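Local coordinates for protein NAD nucleotidase (Haemophilus influenzae, PDB 3ZTV) that degrades NAD in the periplasm to adenosine and nicotinamide riboside, acting both as a dinucleotide pyrophosphatase and as a zinc-containing 5'-nucleotidase, at residues A[71-76]-A[101-106]; A[153-158]-A[197-202]. One frame throughout, in Å; residues are numbered along the deposited sequence.

Interaction 1: residues A[71-76]-A[101-106]; sequences AITGTL and GNHEFD. With ZN (zinc ion), chain B.
Glu104 turns its carboxylate back to the start of 71-76, where it meets Ala71 and Ile72, while His103 and Asp106 lie against Thr73; residue by residue, 101-106 illustrates how a loop carrying a zinc ligand is tied to the loop that follows another metal-site residue, Asp70. Gly101 gives its N-H to Glu104 OE1 (2.7 Å), reaching that oxygen on the anti side, 23° out of the carboxylate plane. Asn102 is a ligand of the zinc ion, whose coordination is completed by a water, Asp70 and Asp226. From His103 the backbone winds into a 3-10 turn, with Phe105 N bonded to Asn102 O and Asp106 N to His103 O. The His103 side chain runs at about a right angle to that of Thr73: Thr73 OG1 lies 3.3 Å from His103 CD2, oblique to the imidazole. Thr73 OG1 sits between its own backbone N and carbonyl carbon (chi1 81°), a position from which it donates to Ile72 O over 2.7 Å, in the carbonyl plane and on a lone pair. His22 adds an edge-to-face ring contact with His103. Next comes Glu104, bent at chi2 (69°). Its OE2 accepts the amide of Ile72 at 3.3 Å and a weak, strongly bent bond from Ala71 N at 2.8 Å; OE1 also accepts Asp70 N. Four backbone amides therefore surround this buried carboxylate and should help to stabilise its negative charge. Ile72 CG1 packs 3.5 Å from the same OE2. Asp106 directs OD1 to Ser168, and its CB approaches Thr73 CG2 at 4.1 Å. GNHE is a signature of calcineurin-like phosphoesterases. The two loops follow strands 63-67 and 97-99, parallel neighbours in one sheet, while Leu112 and Leu115 of helix 108-116 pack on Glu104 and helix 162-167 borders Asn102 and Phe105.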
ATOM      1  N   ALA A  71      -6.072 -24.500  -7.292  1.00  5.86           N
ATOM      2  CA  ALA A  71      -6.654 -25.659  -7.928  1.00  6.09           C
ATOM      3  C   ALA A  71      -5.579 -26.444  -8.667  1.00  5.80           C
ATOM      4  O   ALA A  71      -5.619 -27.672  -8.681  1.00  6.77           O
ATOM      5  CB  ALA A  71      -7.744 -25.224  -8.889  1.00  6.47           C
ATOM      6  N   ILE A  72      -4.625 -25.738  -9.278  1.00  6.39           N
ATOM      7  CA  ILE A  72      -3.679 -26.382 -10.199  1.00  7.19           C
ATOM      8  C   ILE A  72      -2.239 -26.461  -9.709  1.00  7.25           C
ATOM      9  O   ILE A  72      -1.805 -25.646  -8.887  1.00  6.96           O
ATOM     10  CB  ILE A  72      -3.701 -25.721 -11.603  1.00  7.48           C
ATOM     11  CG1 ILE A  72      -3.366 -24.225 -11.530  1.00  8.28           C
ATOM     12  CG2 ILE A  72      -5.039 -25.978 -12.284  1.00  7.75           C
ATOM     13  CD1 ILE A  72      -3.046 -23.636 -12.900  1.00  9.45           C
ATOM     14  N   THR A  73      -1.534 -27.465 -10.244  1.00  6.59           N
ATOM     15  CA  THR A  73      -0.108 -27.769 -10.053  1.00  7.47           C
ATOM     16  C   THR A  73       0.112 -28.625  -8.824  1.00  7.65           C
ATOM     17  O   THR A  73      -0.422 -28.341  -7.748  1.00  7.72           O
ATOM     18  CB  THR A  73       0.856 -26.539 -10.046  1.00  7.15           C
ATOM     19  OG1 THR A  73       0.854 -25.901  -8.760  1.00  7.45           O
ATOM     20  CG2 THR A  73       0.512 -25.550 -11.146  1.00  8.14           C
ATOM     21  N   GLY A  74       0.882 -29.694  -8.997  1.00  7.86           N
ATOM     22  CA  GLY A  74       1.255 -30.567  -7.902  1.00  7.95           C
ATOM     23  C   GLY A  74       1.312 -32.037  -8.280  1.00  6.10           C
ATOM     24  O   GLY A  74       1.907 -32.823  -7.547  1.00  7.75           O
ATOM     25  N   THR A  75       0.678 -32.404  -9.395  1.00  7.35           N
ATOM     26  CA  THR A  75       0.697 -33.786  -9.890  1.00  7.13           C
ATOM     27  C   THR A  75       0.650 -33.776 -11.415  1.00  7.08           C
ATOM     28  O   THR A  75       0.433 -32.733 -12.038  1.00  7.84           O
ATOM     29  CB  THR A  75      -0.527 -34.598  -9.426  1.00  6.93           C
ATOM     30  OG1 THR A  75      -1.650 -34.224 -10.226  1.00  7.05           O
ATOM     31  CG2 THR A  75      -0.831 -34.390  -7.932  1.00  8.62           C
ATOM     32  N   LEU A  76       0.823 -34.953 -12.024  1.00  7.04           N
ATOM     33  CA  LEU A  76       0.731 -35.072 -13.480  1.00  6.18           C
ATOM     34  C   LEU A  76      -0.669 -34.771 -14.016  1.00  7.33           C
ATOM     35  O   LEU A  76      -0.845 -34.563 -15.215  1.00  7.58           O
ATOM     36  CB  LEU A  76       1.194 -36.456 -13.965  1.00  7.90           C
ATOM     37  CG  LEU A  76       2.697 -36.738 -13.894  1.00  7.74           C
ATOM     38  CD1 LEU A  76       2.965 -38.174 -14.320  1.00 10.18           C
ATOM     39  CD2 LEU A  76       3.471 -35.776 -14.774  1.00  9.71           C
ATOM     40  N   GLY A 101      -5.374 -18.446  -6.658  1.00  5.44           N
ATOM     41  CA  GLY A 101      -4.222 -18.586  -5.794  1.00  5.70           C
ATOM     42  C   GLY A 101      -2.946 -18.117  -6.466  1.00  5.17           C
ATOM     43  O   GLY A 101      -2.981 -17.381  -7.479  1.00  6.47           O
ATOM     44  N   ASN A 102      -1.815 -18.517  -5.893  1.00  5.17           N
ATOM     45  CA  ASN A 102      -0.523 -18.149  -6.449  1.00  5.42           C
ATOM     46  C   ASN A 102      -0.114 -19.074  -7.581  1.00  5.40           C
ATOM     47  O   ASN A 102       0.412 -18.622  -8.606  1.00  5.99           O
ATOM     48  CB  ASN A 102       0.588 -18.048  -5.385  1.00  5.98           C
ATOM     49  CG  ASN A 102       0.726 -19.301  -4.538  1.00  4.47           C
ATOM     50  OD1 ASN A 102      -0.257 -19.820  -4.040  1.00  5.64           O
ATOM     51  ND2 ASN A 102       1.944 -19.772  -4.355  1.00  7.69           N
ATOM     52  N   HIS A 103      -0.372 -20.365  -7.435  1.00  5.05           N
ATOM     53  CA  HIS A 103       0.051 -21.321  -8.458  1.00  4.44           C
ATOM     54  C   HIS A 103      -0.781 -21.251  -9.730  1.00  5.40           C
ATOM     55  O   HIS A 103      -0.376 -21.780 -10.764  1.00  6.24           O
ATOM     56  CB  HIS A 103       0.091 -22.742  -7.902  1.00  6.26           C
ATOM     57  CG  HIS A 103       1.267 -23.002  -7.021  1.00  5.70           C
ATOM     58  ND1 HIS A 103       1.229 -22.849  -5.657  1.00  7.91           N
ATOM     59  CD2 HIS A 103       2.522 -23.411  -7.317  1.00  6.10           C
ATOM     60  CE1 HIS A 103       2.407 -23.160  -5.145  1.00  4.11           C
ATOM     61  NE2 HIS A 103       3.214 -23.493  -6.137  1.00 10.41           N
ATOM     62  N   GLU A 104      -1.923 -20.575  -9.680  1.00  5.26           N
ATOM     63  CA  GLU A 104      -2.698 -20.345 -10.889  1.00  6.31           C
ATOM     64  C   GLU A 104      -1.879 -19.613 -11.963  1.00  6.24           C
ATOM     65  O   GLU A 104      -2.206 -19.695 -13.147  1.00  6.60           O
ATOM     66  CB  GLU A 104      -3.984 -19.574 -10.568  1.00  7.12           C
ATOM     67  CG  GLU A 104      -5.218 -20.467 -10.359  1.00  7.47           C
ATOM     68  CD  GLU A 104      -5.163 -21.314  -9.102  1.00  6.53           C
ATOM     69  OE1 GLU A 104      -4.903 -20.758  -8.019  1.00  6.87           O
ATOM     70  OE2 GLU A 104      -5.398 -22.536  -9.178  1.00  7.86           O
ATOM     71  N   PHE A 105      -0.811 -18.923 -11.557  1.00  5.68           N
ATOM     72  CA  PHE A 105       0.042 -18.190 -12.494  1.00  6.31           C
ATOM     73  C   PHE A 105       1.369 -18.898 -12.835  1.00  7.56           C
ATOM     74  O   PHE A 105       2.214 -18.311 -13.515  1.00  9.09           O
ATOM     75  CB  PHE A 105       0.314 -16.773 -11.961  1.00  7.33           C
ATOM     76  CG  PHE A 105      -0.887 -15.875 -12.014  1.00  6.37           C
ATOM     77  CD1 PHE A 105      -1.224 -15.219 -13.187  1.00  7.67           C
ATOM     78  CD2 PHE A 105      -1.692 -15.691 -10.895  1.00  6.46           C
ATOM     79  CE1 PHE A 105      -2.334 -14.386 -13.247  1.00  7.45           C
ATOM     80  CE2 PHE A 105      -2.808 -14.864 -10.950  1.00  6.82           C
ATOM     81  CZ  PHE A 105      -3.122 -14.206 -12.126  1.00  6.76           C
ATOM     82  N   ASP A 106       1.555 -20.140 -12.379  1.00  6.84           N
ATOM     83  CA  ASP A 106       2.837 -20.841 -12.583  1.00  8.94           C
ATOM     84  C   ASP A 106       3.243 -21.015 -14.050  1.00  9.84           C
ATOM     85  O   ASP A 106       4.438 -21.059 -14.355  1.00 11.33           O
ATOM     86  CB  ASP A 106       2.819 -22.220 -11.923  1.00  9.11           C
ATOM     87  CG  ASP A 106       3.093 -22.168 -10.428  1.00  8.02           C
ATOM     88  OD1 ASP A 106       3.150 -21.050  -9.841  1.00  9.12           O
ATOM     89  OD2 ASP A 106       3.238 -23.260  -9.840  1.00  8.16           O
TER
HETATM   90 ZN    ZN B1598      -0.991 -21.017  -2.550  1.00  5.13          ZN
HETATM   91  O   HOH W   1      -0.099 -22.553  -1.617  1.00  5.46           O

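Interaction 2: residues A[153-158]-A[197-202]; sequences IAIIGL and KIILLS
Ala154 O is gripped twice from the neighbouring strand: Ile199 N donates to it over 2.8 Å, almost straight at 173°, and Ile198 CA adds a C-H contact at 3.4 Å. The same pattern repeats along two parallel strands, their short axes 4.7 Å apart and 21° off alignment. Ala154 and Ile156 each bond through both N and O, reaching Lys197, Ile199 and Leu201 in turn. The last bond, from Leu158 N to Leu201 O, is more bent at 131°, and Thr99 OG1 makes weak bonds with both of its atoms.

Side chains alternate between the two faces. On one, Ile156 CD1 touches Ile198 CG2 at 3.7 Å, and Ile156 CG2, anti to its amide nitrogen, presses on Leu200 CD1 at 3.8 Å; Met186 and Leu190 of helix 179-191 cover this side, the helix of a beta-alpha-beta crossover. On the other, Ile155 CD1 bridges Ile199 CG2 (4.1 Å) and Leu201 CB (4.2 Å).

Polar side chains stay at the ends. Lys197 lays its aliphatic chain beside Ile153 and bends to a salt bridge with Glu151, whereas Ser202 OG bonds to Asn209 and Ala204 N, just past His203, a probable zinc ligand to which the strand runs on. Backbone bonds thus set the register, while mostly hydrocarbon on both faces excludes water.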
ATOM      1  N   ILE A 153     -25.779 -10.665   0.573  1.00 11.08           N
ATOM      2  CA  ILE A 153     -24.492 -11.058   1.119  1.00  9.25           C
ATOM      3  C   ILE A 153     -23.440 -10.871   0.032  1.00  9.02           C
ATOM      4  O   ILE A 153     -23.630 -11.309  -1.103  1.00 10.55           O
ATOM      5  CB  ILE A 153     -24.505 -12.525   1.603  1.00 10.68           C
ATOM      6  CG1 ILE A 153     -25.615 -12.732   2.644  1.00 11.76           C
ATOM      7  CG2 ILE A 153     -23.150 -12.920   2.166  1.00 10.65           C
ATOM      8  CD1 ILE A 153     -25.696 -14.140   3.213  1.00 16.61           C
ATOM      9  N   ALA A 154     -22.351 -10.191   0.368  1.00  7.85           N
ATOM     10  CA  ALA A 154     -21.271  -9.986  -0.589  1.00  7.22           C
ATOM     11  C   ALA A 154     -20.141 -10.974  -0.350  1.00  7.43           C
ATOM     12  O   ALA A 154     -19.828 -11.318   0.797  1.00  8.50           O
ATOM     13  CB  ALA A 154     -20.751  -8.559  -0.492  1.00  8.08           C
ATOM     14  N   ILE A 155     -19.527 -11.427  -1.440  1.00  6.17           N
ATOM     15  CA  ILE A 155     -18.316 -12.220  -1.346  1.00  6.40           C
ATOM     16  C   ILE A 155     -17.226 -11.574  -2.205  1.00  5.85           C
ATOM     17  O   ILE A 155     -17.460 -11.219  -3.364  1.00  6.50           O
ATOM     18  CB  ILE A 155     -18.563 -13.697  -1.714  1.00  6.99           C
ATOM     19  CG1 ILE A 155     -17.277 -14.512  -1.549  1.00  7.04           C
ATOM     20  CG2 ILE A 155     -19.161 -13.825  -3.094  1.00  9.90           C
ATOM     21  CD1 ILE A 155     -17.500 -16.015  -1.497  1.00  9.04           C
ATOM     22  N   ILE A 156     -16.053 -11.398  -1.610  1.00  5.02           N
ATOM     23  CA  ILE A 156     -14.919 -10.705  -2.220  1.00  5.32           C
ATOM     24  C   ILE A 156     -13.780 -11.706  -2.387  1.00  4.66           C
ATOM     25  O   ILE A 156     -13.476 -12.447  -1.454  1.00  5.76           O
ATOM     26  CB  ILE A 156     -14.419  -9.564  -1.297  1.00  5.40           C
ATOM     27  CG1 ILE A 156     -15.525  -8.553  -1.001  1.00  5.70           C
ATOM     28  CG2 ILE A 156     -13.196  -8.855  -1.875  1.00  6.00           C
ATOM     29  CD1 ILE A 156     -15.209  -7.693   0.196  1.00  6.90           C
ATOM     30  N   GLY A 157     -13.137 -11.744  -3.555  1.00  4.81           N
ATOM     31  CA  GLY A 157     -11.993 -12.620  -3.737  1.00  5.01           C
ATOM     32  C   GLY A 157     -10.687 -11.895  -3.462  1.00  3.99           C
ATOM     33  O   GLY A 157     -10.610 -10.676  -3.643  1.00  4.44           O
ATOM     34  N   LEU A 158      -9.643 -12.627  -3.077  1.00  4.11           N
ATOM     35  CA  LEU A 158      -8.352 -12.011  -2.763  1.00  4.19           C
ATOM     36  C   LEU A 158      -7.207 -13.003  -2.948  1.00  4.03           C
ATOM     37  O   LEU A 158      -7.342 -14.176  -2.580  1.00  4.58           O
ATOM     38  CB  LEU A 158      -8.349 -11.489  -1.314  1.00  5.17           C
ATOM     39  CG  LEU A 158      -7.394 -10.339  -0.959  1.00  4.59           C
ATOM     40  CD1 LEU A 158      -7.866  -9.019  -1.556  1.00  6.62           C
ATOM     41  CD2 LEU A 158      -7.268 -10.206   0.563  1.00  5.60           C
ATOM     42  N   LYS A 197     -23.271  -8.095   5.577  1.00  6.89           N
ATOM     43  CA  LYS A 197     -22.805  -9.471   5.661  1.00  6.86           C
ATOM     44  C   LYS A 197     -21.820  -9.661   4.516  1.00  5.93           C
ATOM     45  O   LYS A 197     -22.194  -9.586   3.334  1.00  7.31           O
ATOM     46  CB  LYS A 197     -23.984 -10.428   5.539  1.00  7.96           C
ATOM     47  CG  LYS A 197     -24.959 -10.305   6.701  1.00  9.27           C
ATOM     48  CD  LYS A 197     -26.196 -11.162   6.482  1.00 10.61           C
ATOM     49  CE  LYS A 197     -27.184 -10.506   5.542  1.00 11.64           C
ATOM     50  NZ  LYS A 197     -27.814  -9.323   6.191  1.00 11.95           N
ATOM     51  N   ILE A 198     -20.554  -9.891   4.873  1.00  5.70           N
ATOM     52  CA  ILE A 198     -19.469  -9.927   3.891  1.00  6.35           C
ATOM     53  C   ILE A 198     -18.528 -11.099   4.163  1.00  6.24           C
ATOM     54  O   ILE A 198     -18.032 -11.275   5.292  1.00  6.80           O
ATOM     55  CB  ILE A 198     -18.681  -8.596   3.870  1.00  7.06           C
ATOM     56  CG1 ILE A 198     -19.633  -7.434   3.547  1.00  7.86           C
ATOM     57  CG2 ILE A 198     -17.550  -8.654   2.856  1.00  8.51           C
ATOM     58  CD1 ILE A 198     -18.967  -6.058   3.445  1.00  9.85           C
ATOM     59  N   ILE A 199     -18.307 -11.893   3.114  1.00  5.60           N
ATOM     60  CA  ILE A 199     -17.414 -13.039   3.147  1.00  7.17           C
ATOM     61  C   ILE A 199     -16.195 -12.715   2.294  1.00  6.87           C
ATOM     62  O   ILE A 199     -16.332 -12.207   1.176  1.00  6.70           O
ATOM     63  CB  ILE A 199     -18.082 -14.279   2.511  1.00  6.60           C
ATOM     64  CG1 ILE A 199     -19.454 -14.548   3.132  1.00 10.84           C
ATOM     65  CG2 ILE A 199     -17.157 -15.505   2.590  1.00  7.08           C
ATOM     66  CD1 ILE A 199     -19.417 -14.818   4.590  1.00 12.17           C
ATOM     67  N   LEU A 200     -15.007 -12.992   2.819  1.00  5.51           N
ATOM     68  CA  LEU A 200     -13.774 -12.817   2.058  1.00  4.99           C
ATOM     69  C   LEU A 200     -13.205 -14.212   1.752  1.00  4.76           C
ATOM     70  O   LEU A 200     -12.932 -15.000   2.665  1.00  5.41           O
ATOM     71  CB  LEU A 200     -12.784 -11.990   2.877  1.00  6.51           C
ATOM     72  CG  LEU A 200     -11.440 -11.665   2.230  1.00  5.34           C
ATOM     73  CD1 LEU A 200     -11.645 -10.749   1.036  1.00  7.28           C
ATOM     74  CD2 LEU A 200     -10.501 -11.027   3.242  1.00  6.92           C
ATOM     75  N   LEU A 201     -13.070 -14.514   0.466  1.00  4.08           N
ATOM     76  CA  LEU A 201     -12.519 -15.777  -0.027  1.00  5.06           C
ATOM     77  C   LEU A 201     -11.083 -15.466  -0.451  1.00  4.49           C
ATOM     78  O   LEU A 201     -10.846 -14.886  -1.522  1.00  4.98           O
ATOM     79  CB  LEU A 201     -13.357 -16.280  -1.203  1.00  5.41           C
ATOM     80  CG  LEU A 201     -12.974 -17.630  -1.808  1.00  4.57           C
ATOM     81  CD1 LEU A 201     -12.983 -18.749  -0.765  1.00  5.42           C
ATOM     82  CD2 LEU A 201     -13.881 -17.974  -2.970  1.00  6.62           C
ATOM     83  N   SER A 202     -10.136 -15.783   0.424  1.00  4.22           N
ATOM     84  CA  SER A 202      -8.786 -15.229   0.346  1.00  3.98           C
ATOM     85  C   SER A 202      -7.661 -16.253   0.358  1.00  4.04           C
ATOM     86  O   SER A 202      -7.469 -16.987   1.326  1.00  4.84           O
ATOM     87  CB  SER A 202      -8.548 -14.236   1.483  1.00  5.28           C
ATOM     88  OG  SER A 202      -7.177 -13.868   1.535  1.00  4.96           O
TER

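Both contacts are buried, yet they belong to different sheets of the metallophosphoesterase domain and differ in chemistry. Interaction 1 joins two loops that follow parallel strands 63-67 and 97-99 of the seven-stranded sheet, and its hydrogen bonds bring backbone amides to one carboxylate beside the metal site. Interaction 2 lies within the six-stranded sheet, where a regular ladder and apolar side chains bury 625 Å², against 247 Å² between the loops. The centres of interactions 1 and 2 are 22 Å apart, and the two contacts do not touch. In this protein, then, the strand pair is regular and largely apolar, whereas the loop pair rests on a single charged group close to the zinc ions.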